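SusD family protein (PDB 7KV1) probably binds beta-glucan at the cell surface of a gut Bacteroides, as a SusD-like glycan-binding protein built on tetratricopeptide-like helical repeats. Local coordinates at residues M158-F163 with D186-E191; N165-L170 with P521-N526; P270-I275 with R354-W359. All blocks are in the same frame, centred on the assembly; numbering follows the deposited sequence.

Contact 1: residues M158-F163 with D186-E191; sequences MLWHYF and DQVYAE
The indole of W160, on helix 138-162, lies against V188 and Y189 of helix 185-201 and makes all the direct contact between the two segments. These successive helices pack here within the starch-binding, outer-membrane-associated region of the TPR clan. The apolar part comes first. CG1 of V188 packs against the pyrrole end of the indole, 3.8 Å from CD1 of W160, the valine and indole running antiparallel to one another. At the far end of the ring system the benzo atoms CZ2 and CH2 meet Y189, with CZ2 of W160 3.7 Å from CD1 of Y189. The CA of Y189 sits over one indole face, toward its rim.

The rings of W160 and Y189 meet obliquely, with planes at 32° and the centroids of the six-membered rings 5.5 Å apart. Both side chains have CG anti to the backbone N (chi1 175° for W160, 177° for Y189) and run in the same direction. The phenol of Y189 extends past the indole to a hydrogen bond with D246.

The polar part runs through water. NE1 of W160 donates in the ring plane to a water 3.0 Å away, which in turn donates to OD1 of D186 at 2.8 Å. That carboxylate oxygen also takes a hydrogen bond from Q244.

Tryptophan suits this place because one flat group supplies a broad apolar surface and a single N-H at its rim. The contact is thus mainly apolar, and the water accepts from the indole N-H and passes the bond on to D186, on the exposed side.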
loop_
_atom_site.group_PDB
_atom_site.type_symbol
_atom_site.label_atom_id
_atom_site.label_comp_id
_atom_site.label_asym_id
_atom_site.label_seq_id
_atom_site.Cartn_x
_atom_site.Cartn_y
_atom_site.Cartn_z
ATOM N N MET A 158 8.199 3.633 2.281
ATOM C CA MET A 158 7.195 4.624 1.825
ATOM C C MET A 158 7.901 5.866 1.258
ATOM O O MET A 158 7.603 6.265 0.119
ATOM C CB MET A 158 6.260 5.010 2.975
ATOM C CG MET A 158 5.011 5.697 2.526
ATOM S SD MET A 158 3.905 5.949 3.946
ATOM C CE MET A 158 3.514 4.259 4.381
ATOM N N LEU A 159 8.859 6.426 1.985
ATOM C CA LEU A 159 9.657 7.592 1.514
ATOM C C LEU A 159 10.307 7.270 0.170
ATOM O O LEU A 159 10.253 8.108 -0.753
ATOM C CB LEU A 159 10.729 7.940 2.546
ATOM C CG LEU A 159 10.206 8.582 3.825
ATOM C CD1 LEU A 159 11.280 8.538 4.906
ATOM C CD2 LEU A 159 9.744 10.024 3.572
ATOM N N TRP A 160 10.955 6.118 0.100
ATOM C CA TRP A 160 11.701 5.669 -1.091
ATOM C C TRP A 160 10.738 5.566 -2.260
ATOM O O TRP A 160 11.089 6.048 -3.341
ATOM C CB TRP A 160 12.374 4.330 -0.788
ATOM C CG TRP A 160 13.069 3.679 -1.935
ATOM C CD1 TRP A 160 14.119 4.151 -2.666
ATOM C CD2 TRP A 160 12.811 2.356 -2.426
ATOM N NE1 TRP A 160 14.481 3.230 -3.623
ATOM C CE2 TRP A 160 13.706 2.122 -3.497
ATOM C CE3 TRP A 160 11.844 1.384 -2.138
ATOM C CZ2 TRP A 160 13.674 0.953 -4.258
ATOM C CZ3 TRP A 160 11.867 0.196 -2.833
ATOM C CH2 TRP A 160 12.770 -0.022 -3.880
ATOM N N HIS A 161 9.553 4.986 -2.061
ATOM C CA HIS A 161 8.576 4.773 -3.168
ATOM C C HIS A 161 8.116 6.117 -3.741
ATOM O O HIS A 161 7.974 6.218 -4.979
ATOM C CB HIS A 161 7.361 3.943 -2.708
ATOM C CG HIS A 161 7.458 2.467 -2.918
ATOM N ND1 HIS A 161 8.219 1.644 -2.121
ATOM C CD2 HIS A 161 6.884 1.657 -3.842
ATOM C CE1 HIS A 161 8.058 0.395 -2.502
ATOM N NE2 HIS A 161 7.276 0.378 -3.587
ATOM N N TYR A 162 7.823 7.089 -2.874
ATOM C CA TYR A 162 7.175 8.379 -3.271
ATOM C C TYR A 162 8.243 9.393 -3.677
ATOM O O TYR A 162 8.126 9.926 -4.812
ATOM C CB TYR A 162 6.236 8.901 -2.171
ATOM C CG TYR A 162 4.932 8.167 -2.170
ATOM C CD1 TYR A 162 3.986 8.377 -3.157
ATOM C CD2 TYR A 162 4.693 7.169 -1.250
ATOM C CE1 TYR A 162 2.811 7.638 -3.198
ATOM C CE2 TYR A 162 3.523 6.439 -1.272
ATOM C CZ TYR A 162 2.586 6.661 -2.257
ATOM O OH TYR A 162 1.458 5.902 -2.298
ATOM N N PHE A 163 9.240 9.641 -2.816
ATOM C CA PHE A 163 10.240 10.727 -3.009
ATOM C C PHE A 163 11.586 10.208 -3.538
ATOM O O PHE A 163 12.321 11.002 -4.184
ATOM C CB PHE A 163 10.445 11.497 -1.708
ATOM C CG PHE A 163 9.182 12.073 -1.141
ATOM C CD1 PHE A 163 8.668 13.267 -1.636
ATOM C CD2 PHE A 163 8.489 11.398 -0.148
ATOM C CE1 PHE A 163 7.477 13.783 -1.132
ATOM C CE2 PHE A 163 7.314 11.933 0.372
ATOM C CZ PHE A 163 6.786 13.097 -0.156
ATOM N N ASP A 186 18.608 4.888 -5.355
ATOM C CA ASP A 186 19.379 3.618 -5.423
ATOM C C ASP A 186 20.204 3.402 -4.154
ATOM O O ASP A 186 20.286 2.228 -3.703
ATOM C CB ASP A 186 20.273 3.569 -6.649
ATOM C CG ASP A 186 19.511 3.387 -7.947
ATOM O OD1 ASP A 186 18.316 3.004 -7.916
ATOM O OD2 ASP A 186 20.097 3.697 -8.967
ATOM N N GLN A 187 20.734 4.466 -3.542
ATOM C CA GLN A 187 21.470 4.370 -2.255
ATOM C C GLN A 187 20.529 4.007 -1.122
ATOM O O GLN A 187 20.911 3.203 -0.257
ATOM C CB GLN A 187 22.219 5.661 -1.960
ATOM C CG GLN A 187 23.418 5.825 -2.897
ATOM C CD GLN A 187 23.942 7.243 -2.993
ATOM O OE1 GLN A 187 23.382 8.179 -2.415
ATOM N NE2 GLN A 187 25.032 7.407 -3.732
ATOM N N VAL A 188 19.329 4.579 -1.119
ATOM C CA VAL A 188 18.312 4.285 -0.085
ATOM C C VAL A 188 17.990 2.795 -0.193
ATOM O O VAL A 188 18.015 2.109 0.841
ATOM C CB VAL A 188 17.070 5.174 -0.267
ATOM C CG1 VAL A 188 15.938 4.763 0.667
ATOM C CG2 VAL A 188 17.421 6.642 -0.077
ATOM N N TYR A 189 17.710 2.326 -1.413
ATOM C CA TYR A 189 17.474 0.876 -1.678
ATOM C C TYR A 189 18.580 0.017 -1.062
ATOM O O TYR A 189 18.252 -0.909 -0.335
ATOM C CB TYR A 189 17.347 0.524 -3.153
ATOM C CG TYR A 189 17.185 -0.960 -3.312
ATOM C CD1 TYR A 189 15.985 -1.586 -3.013
ATOM C CD2 TYR A 189 18.234 -1.751 -3.733
ATOM C CE1 TYR A 189 15.828 -2.958 -3.165
ATOM C CE2 TYR A 189 18.101 -3.126 -3.842
ATOM C CZ TYR A 189 16.881 -3.733 -3.601
ATOM O OH TYR A 189 16.747 -5.100 -3.714
ATOM N N ALA A 190 19.839 0.270 -1.402
ATOM C CA ALA A 190 20.982 -0.571 -0.969
ATOM C C ALA A 190 20.992 -0.663 0.557
ATOM O O ALA A 190 21.124 -1.795 1.111
ATOM C CB ALA A 190 22.291 -0.004 -1.502
ATOM N N GLU A 191 20.818 0.472 1.220
ATOM C CA GLU A 191 20.754 0.538 2.691
ATOM C C GLU A 191 19.553 -0.232 3.235
ATOM O O GLU A 191 19.728 -1.051 4.172
ATOM C CB GLU A 191 20.563 1.972 3.154
ATOM C CG GLU A 191 21.829 2.743 3.071
ATOM C CD GLU A 191 22.658 2.617 4.317
ATOM O OE1 GLU A 191 22.423 1.657 5.077
ATOM O OE2 GLU A 191 23.511 3.497 4.502
HETATM O O HOH W 1 16.042 2.921 -6.217
#

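Contact 2: residues N165-L170 with P521-N526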
loop_
_atom_site.group_PDB
_atom_site.type_symbol
_atom_site.label_atom_id
_atom_site.label_comp_id
_atom_site.label_asym_id
_atom_site.label_seq_id
_atom_site.Cartn_x
_atom_site.Cartn_y
_atom_site.Cartn_z
ATOM N N ASN A 165 14.840 10.126 -3.360
ATOM C CA ASN A 165 16.118 10.774 -2.980
ATOM C C ASN A 165 15.902 11.471 -1.635
ATOM O O ASN A 165 15.451 12.623 -1.618
ATOM C CB ASN A 165 16.594 11.718 -4.093
ATOM C CG ASN A 165 16.650 11.046 -5.451
ATOM O OD1 ASN A 165 17.462 10.149 -5.670
ATOM N ND2 ASN A 165 15.826 11.493 -6.387
ATOM N N VAL A 166 16.137 10.780 -0.528
ATOM C CA VAL A 166 15.670 11.271 0.790
ATOM C C VAL A 166 16.810 11.239 1.801
ATOM O O VAL A 166 17.723 10.434 1.684
ATOM C CB VAL A 166 14.468 10.457 1.284
ATOM C CG1 VAL A 166 13.291 10.593 0.331
ATOM C CG2 VAL A 166 14.856 8.991 1.516
ATOM N N PRO A 167 16.770 12.135 2.808
ATOM C CA PRO A 167 17.611 12.024 4.002
ATOM C C PRO A 167 17.509 10.620 4.616
ATOM O O PRO A 167 16.409 10.077 4.770
ATOM C CB PRO A 167 17.040 13.070 4.968
ATOM C CG PRO A 167 16.432 14.086 4.042
ATOM C CD PRO A 167 15.844 13.273 2.899
ATOM N N PHE A 168 18.664 10.044 4.898
ATOM C CA PHE A 168 18.788 8.672 5.419
ATOM C C PHE A 168 19.577 8.695 6.728
ATOM O O PHE A 168 20.756 9.065 6.699
ATOM C CB PHE A 168 19.407 7.767 4.348
ATOM C CG PHE A 168 19.179 6.328 4.705
ATOM C CD1 PHE A 168 20.050 5.668 5.539
ATOM C CD2 PHE A 168 17.990 5.713 4.361
ATOM C CE1 PHE A 168 19.806 4.360 5.920
ATOM C CE2 PHE A 168 17.745 4.417 4.755
ATOM C CZ PHE A 168 18.646 3.756 5.548
ATOM N N TYR A 169 18.940 8.328 7.839
ATOM C CA TYR A 169 19.612 8.213 9.157
ATOM C C TYR A 169 19.041 7.037 9.958
ATOM O O TYR A 169 17.789 6.852 9.990
ATOM C CB TYR A 169 19.491 9.501 9.971
ATOM C CG TYR A 169 18.112 10.060 10.204
ATOM C CD1 TYR A 169 17.471 10.784 9.220
ATOM C CD2 TYR A 169 17.518 10.000 11.458
ATOM C CE1 TYR A 169 16.261 11.410 9.456
ATOM C CE2 TYR A 169 16.298 10.604 11.711
ATOM C CZ TYR A 169 15.656 11.300 10.696
ATOM O OH TYR A 169 14.442 11.913 10.902
ATOM N N LEU A 170 19.925 6.308 10.645
ATOM C CA LEU A 170 19.537 5.199 11.560
ATOM C C LEU A 170 19.806 5.575 13.034
ATOM O O LEU A 170 19.625 4.699 13.893
ATOM C CB LEU A 170 20.302 3.949 11.130
ATOM C CG LEU A 170 20.036 3.463 9.709
ATOM C CD1 LEU A 170 20.841 2.203 9.414
ATOM C CD2 LEU A 170 18.545 3.227 9.444
ATOM N N PRO A 521 18.829 23.448 3.755
ATOM C CA PRO A 521 19.348 23.981 2.499
ATOM C C PRO A 521 20.215 22.971 1.733
ATOM O O PRO A 521 20.562 23.215 0.575
ATOM C CB PRO A 521 20.149 25.212 2.973
ATOM C CG PRO A 521 20.582 24.851 4.385
ATOM C CD PRO A 521 19.420 24.072 4.952
ATOM N N ALA A 522 20.557 21.843 2.355
ATOM C CA ALA A 522 21.368 20.782 1.705
ATOM C C ALA A 522 20.496 19.922 0.775
ATOM O O ALA A 522 21.059 19.280 -0.128
ATOM C CB ALA A 522 22.087 19.932 2.762
ATOM N N LEU A 523 19.175 19.870 0.989
ATOM C CA LEU A 523 18.262 19.013 0.181
ATOM C C LEU A 523 18.223 19.506 -1.256
ATOM O O LEU A 523 18.034 20.729 -1.452
ATOM C CB LEU A 523 16.831 19.078 0.695
ATOM C CG LEU A 523 16.421 18.083 1.769
ATOM C CD1 LEU A 523 14.941 18.248 2.024
ATOM C CD2 LEU A 523 16.738 16.642 1.383
ATOM N N VAL A 524 18.304 18.589 -2.210
ATOM C CA VAL A 524 18.128 18.918 -3.643
ATOM C C VAL A 524 16.746 18.435 -4.095
ATOM O O VAL A 524 16.402 17.273 -3.844
ATOM C CB VAL A 524 19.264 18.326 -4.487
ATOM C CG1 VAL A 524 19.067 18.637 -5.964
ATOM C CG2 VAL A 524 20.618 18.832 -4.009
ATOM N N GLN A 525 16.004 19.300 -4.789
ATOM C CA GLN A 525 14.643 18.987 -5.299
ATOM C C GLN A 525 14.780 17.893 -6.359
ATOM O O GLN A 525 15.763 17.898 -7.126
ATOM C CB GLN A 525 13.965 20.225 -5.892
ATOM C CG GLN A 525 12.561 19.966 -6.431
ATOM C CD GLN A 525 11.623 19.412 -5.383
ATOM O OE1 GLN A 525 11.684 18.223 -5.048
ATOM N NE2 GLN A 525 10.766 20.274 -4.841
ATOM N N ASN A 526 13.811 16.982 -6.428
ATOM C CA ASN A 526 13.732 15.989 -7.516
ATOM C C ASN A 526 13.516 16.738 -8.831
ATOM O O ASN A 526 12.795 17.751 -8.796
ATOM C CB ASN A 526 12.574 15.021 -7.267
ATOM C CG ASN A 526 12.897 14.073 -6.134
ATOM O OD1 ASN A 526 14.058 13.779 -5.945
ATOM N ND2 ASN A 526 11.906 13.616 -5.375
#
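Two asparagines, N165 and N526, meet because each swings its amide to the same side of its own backbone: CG lies anti to the carbonyl carbon and beside the backbone N, with chi1 -52° in N165 and -72° in N526. The side chains then cross obliquely, their amide planes steeply inclined. ND2 of N165 donates to OD1 of N526 over 2.9 Å, and the bond is nearly straight, with an N-H...O angle of 172°. The acceptor lies in the amide plane of N165, as an amide N-H prefers, whereas the donor stands above the carbonyl plane of N526 and misses its lone pairs.

The other end of each amide is also engaged. OD1 of N165 accepts from the backbone N of A185, at the start of helix 185-201, and ND2 of N526 donates to the backbone oxygen of I510. Just before it, OE1 of Q525 accepts from the backbone N of N526, 2.8 Å away and on a lone pair, though the bond is bent, and also from N of I512.

Beside this polar link P167 meets L523 at about a right angle. CD2 of L523 touches the proline ring at CG of P167, 3.7 Å off, and also approaches CD of P167. The rigid ring offers a compact apolar surface to the leucine methyl, while W113 touches P167 and L517 touches L523.

The contact, largely buried, ties a loop of the N-terminal starch-binding-associated region to the end of the SusD-family region, 351 residues on. Asparagine suits both polar places, since its amide can give and accept at once. Both segments are irregular, and the direct link is through side chains: one directional amide bond and one apolar touch.

Contact 3: residues P270-I275 with R354-W359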
loop_
_atom_site.group_PDB
_atom_site.type_symbol
_atom_site.label_atom_id
_atom_site.label_comp_id
_atom_site.label_asym_id
_atom_site.label_seq_id
_atom_site.Cartn_x
_atom_site.Cartn_y
_atom_site.Cartn_z
ATOM N N PRO A 270 -11.843 -18.400 1.021
ATOM C CA PRO A 270 -12.685 -19.027 0.008
ATOM C C PRO A 270 -13.599 -18.019 -0.689
ATOM O O PRO A 270 -13.904 -18.244 -1.827
ATOM C CB PRO A 270 -13.513 -20.081 0.773
ATOM C CG PRO A 270 -12.713 -20.348 2.033
ATOM C CD PRO A 270 -11.874 -19.115 2.310
ATOM N N SER A 271 -14.034 -16.964 0.025
ATOM C CA SER A 271 -14.870 -15.859 -0.513
ATOM C C SER A 271 -14.019 -14.582 -0.581
ATOM O O SER A 271 -13.612 -14.096 0.482
ATOM C CB SER A 271 -16.102 -15.622 0.349
ATOM O OG SER A 271 -16.646 -14.335 0.092
ATOM N N PHE A 272 -13.749 -14.061 -1.774
ATOM C CA PHE A 272 -13.060 -12.754 -1.934
ATOM C C PHE A 272 -13.872 -11.662 -1.226
ATOM O O PHE A 272 -13.293 -10.742 -0.599
ATOM C CB PHE A 272 -12.948 -12.430 -3.410
ATOM C CG PHE A 272 -12.198 -11.170 -3.716
ATOM C CD1 PHE A 272 -10.811 -11.186 -3.878
ATOM C CD2 PHE A 272 -12.884 -9.991 -3.894
ATOM C CE1 PHE A 272 -10.143 -10.032 -4.229
ATOM C CE2 PHE A 272 -12.216 -8.845 -4.281
ATOM C CZ PHE A 272 -10.843 -8.856 -4.418
ATOM N N ALA A 273 -15.189 -11.696 -1.407
ATOM C CA ALA A 273 -16.116 -10.723 -0.772
ATOM C C ALA A 273 -15.910 -10.696 0.752
ATOM O O ALA A 273 -15.878 -9.616 1.303
ATOM C CB ALA A 273 -17.541 -11.054 -1.121
ATOM N N ASN A 274 -15.746 -11.844 1.408
ATOM C CA ASN A 274 -15.673 -11.991 2.885
ATOM C C ASN A 274 -14.395 -11.344 3.434
ATOM O O ASN A 274 -14.361 -10.981 4.634
ATOM C CB ASN A 274 -15.726 -13.471 3.312
ATOM C CG ASN A 274 -17.091 -14.147 3.240
ATOM O OD1 ASN A 274 -18.088 -13.549 2.822
ATOM N ND2 ASN A 274 -17.141 -15.424 3.617
ATOM N N ILE A 275 -13.342 -11.217 2.615
ATOM C CA ILE A 275 -12.096 -10.527 3.052
ATOM C C ILE A 275 -12.456 -9.164 3.662
ATOM O O ILE A 275 -11.853 -8.793 4.699
ATOM C CB ILE A 275 -11.124 -10.339 1.872
ATOM C CG1 ILE A 275 -10.553 -11.653 1.344
ATOM C CG2 ILE A 275 -9.997 -9.394 2.288
ATOM C CD1 ILE A 275 -9.949 -11.520 -0.037
ATOM N N ARG A 354 -15.530 -8.531 -9.221
ATOM C CA ARG A 354 -16.208 -7.320 -9.748
ATOM C C ARG A 354 -17.204 -6.769 -8.721
ATOM O O ARG A 354 -17.112 -5.580 -8.414
ATOM C CB ARG A 354 -16.940 -7.555 -11.055
ATOM C CG ARG A 354 -17.508 -6.255 -11.609
ATOM C CD ARG A 354 -18.120 -6.440 -12.969
ATOM N NE ARG A 354 -19.411 -7.083 -12.846
ATOM C CZ ARG A 354 -20.222 -7.359 -13.860
ATOM N NH1 ARG A 354 -19.870 -7.090 -15.103
ATOM N NH2 ARG A 354 -21.388 -7.928 -13.628
ATOM N N ASP A 355 -18.138 -7.575 -8.220
ATOM C CA ASP A 355 -19.151 -7.025 -7.278
ATOM C C ASP A 355 -18.499 -6.707 -5.914
ATOM O O ASP A 355 -18.949 -5.762 -5.272
ATOM C CB ASP A 355 -20.379 -7.928 -7.215
ATOM C CG ASP A 355 -21.205 -7.950 -8.502
ATOM O OD1 ASP A 355 -20.956 -7.115 -9.456
ATOM O OD2 ASP A 355 -22.066 -8.822 -8.562
ATOM N N ALA A 356 -17.419 -7.369 -5.507
ATOM C CA ALA A 356 -16.728 -7.045 -4.228
ATOM C C ALA A 356 -15.855 -5.794 -4.386
ATOM O O ALA A 356 -15.397 -5.256 -3.351
ATOM C CB ALA A 356 -15.855 -8.177 -3.761
ATOM N N THR A 357 -15.597 -5.371 -5.611
ATOM C CA THR A 357 -14.646 -4.254 -5.900
ATOM C C THR A 357 -15.444 -2.980 -6.174
ATOM O O THR A 357 -15.040 -1.895 -5.722
ATOM C CB THR A 357 -13.705 -4.647 -7.048
ATOM O OG1 THR A 357 -12.902 -5.744 -6.609
ATOM C CG2 THR A 357 -12.825 -3.500 -7.472
ATOM N N CYS A 358 -16.524 -3.118 -6.930
ATOM C CA CYS A 358 -17.243 -2.010 -7.581
ATOM C C CYS A 358 -18.601 -1.857 -6.912
ATOM O O CYS A 358 -19.434 -2.767 -7.046
ATOM C CB CYS A 358 -17.399 -2.261 -9.076
ATOM S SG CYS A 358 -15.847 -2.647 -9.926
ATOM N N TRP A 359 -18.811 -0.758 -6.200
ATOM C CA TRP A 359 -20.144 -0.370 -5.676
ATOM C C TRP A 359 -20.834 0.478 -6.734
ATOM O O TRP A 359 -20.394 1.617 -6.951
ATOM C CB TRP A 359 -19.985 0.359 -4.354
ATOM C CG TRP A 359 -21.248 0.939 -3.811
ATOM C CD1 TRP A 359 -22.538 0.571 -4.092
ATOM C CD2 TRP A 359 -21.319 1.987 -2.833
ATOM N NE1 TRP A 359 -23.408 1.315 -3.343
ATOM C CE2 TRP A 359 -22.685 2.186 -2.554
ATOM C CE3 TRP A 359 -20.360 2.761 -2.171
ATOM C CZ2 TRP A 359 -23.103 3.183 -1.680
ATOM C CZ3 TRP A 359 -20.774 3.718 -1.271
ATOM C CH2 TRP A 359 -22.132 3.911 -1.024
#
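A short, weakly bonded helix, about 272-275, meets the last turn of helix 353-357 just where the chain passes into strand 358-360. F272 and A356 form the heart of the contact. Having CG anti to its backbone N (chi1 -177°), F272 reaches toward the other helix and presents one edge of its ring: CD2 of F272 is 3.5 Å from CB of A356, and CE2 is nearly as close. The methyl lies in the ring plane, against the rim and not over a face.

Small residues let the backbones come near. The CA atoms of A273 and A356 are 5.1 Å apart, and the methyl of A356 lies 3.9 Å from CA of A273. At A356 a single methyl suits the close approach; at A273 the small side chain leaves the CA accessible to it. OG1 of T357 approaches the ring obliquely, 3.9 Å from CE2 of F272; that hydroxyl is hydrogen-bonded to the carbonyl oxygen of R353, a backbone partner that a threonine on a helix can reach.

The start of the short helix and the end of helix 353-357 each have their own bonds. S271 is the N-cap of the short helix, its OG accepting from N of N274 at 3.0 Å, which suits serine to a place where backbone N-H groups begin without helical partners. In helix 353-357, O of R354 accepts from N of both T357 and C358, and C358 leaves helical geometry.

Further out, W276 meets F272 edge-to-face, and R440 of helix 429-440 and R407 of strand 403-407 touch the side chain of F272. An N-capped short helix thus packs on a helix-to-strand turn, whose strand 358-360 forms with strand 376-378 a small antiparallel pair within the mainly helical SusD fold.

Contacts 1 and 2 are neighbours, with centres 11 Å apart and segments that alternate along the chain. They meet directly: F163 O probably accepts a hydrogen bond from ND2 of N526 at 2.9 Å, and CG2 of V188 packs on CG2 of V166 at 3.8 Å. Contact 3 lies on the opposite side of the chain's centre, its centre about 33 Å from that of contact 1 and 41 Å from that of contact 2, yet it is nested within the loop closed by contact 2. Cobalt hexammine, the ligand seen in this crystal, has F266 and R267 in its pocket, shortly before segment 270-275; nothing here identifies that pocket as the glycan site, and no residue of these segments lines it.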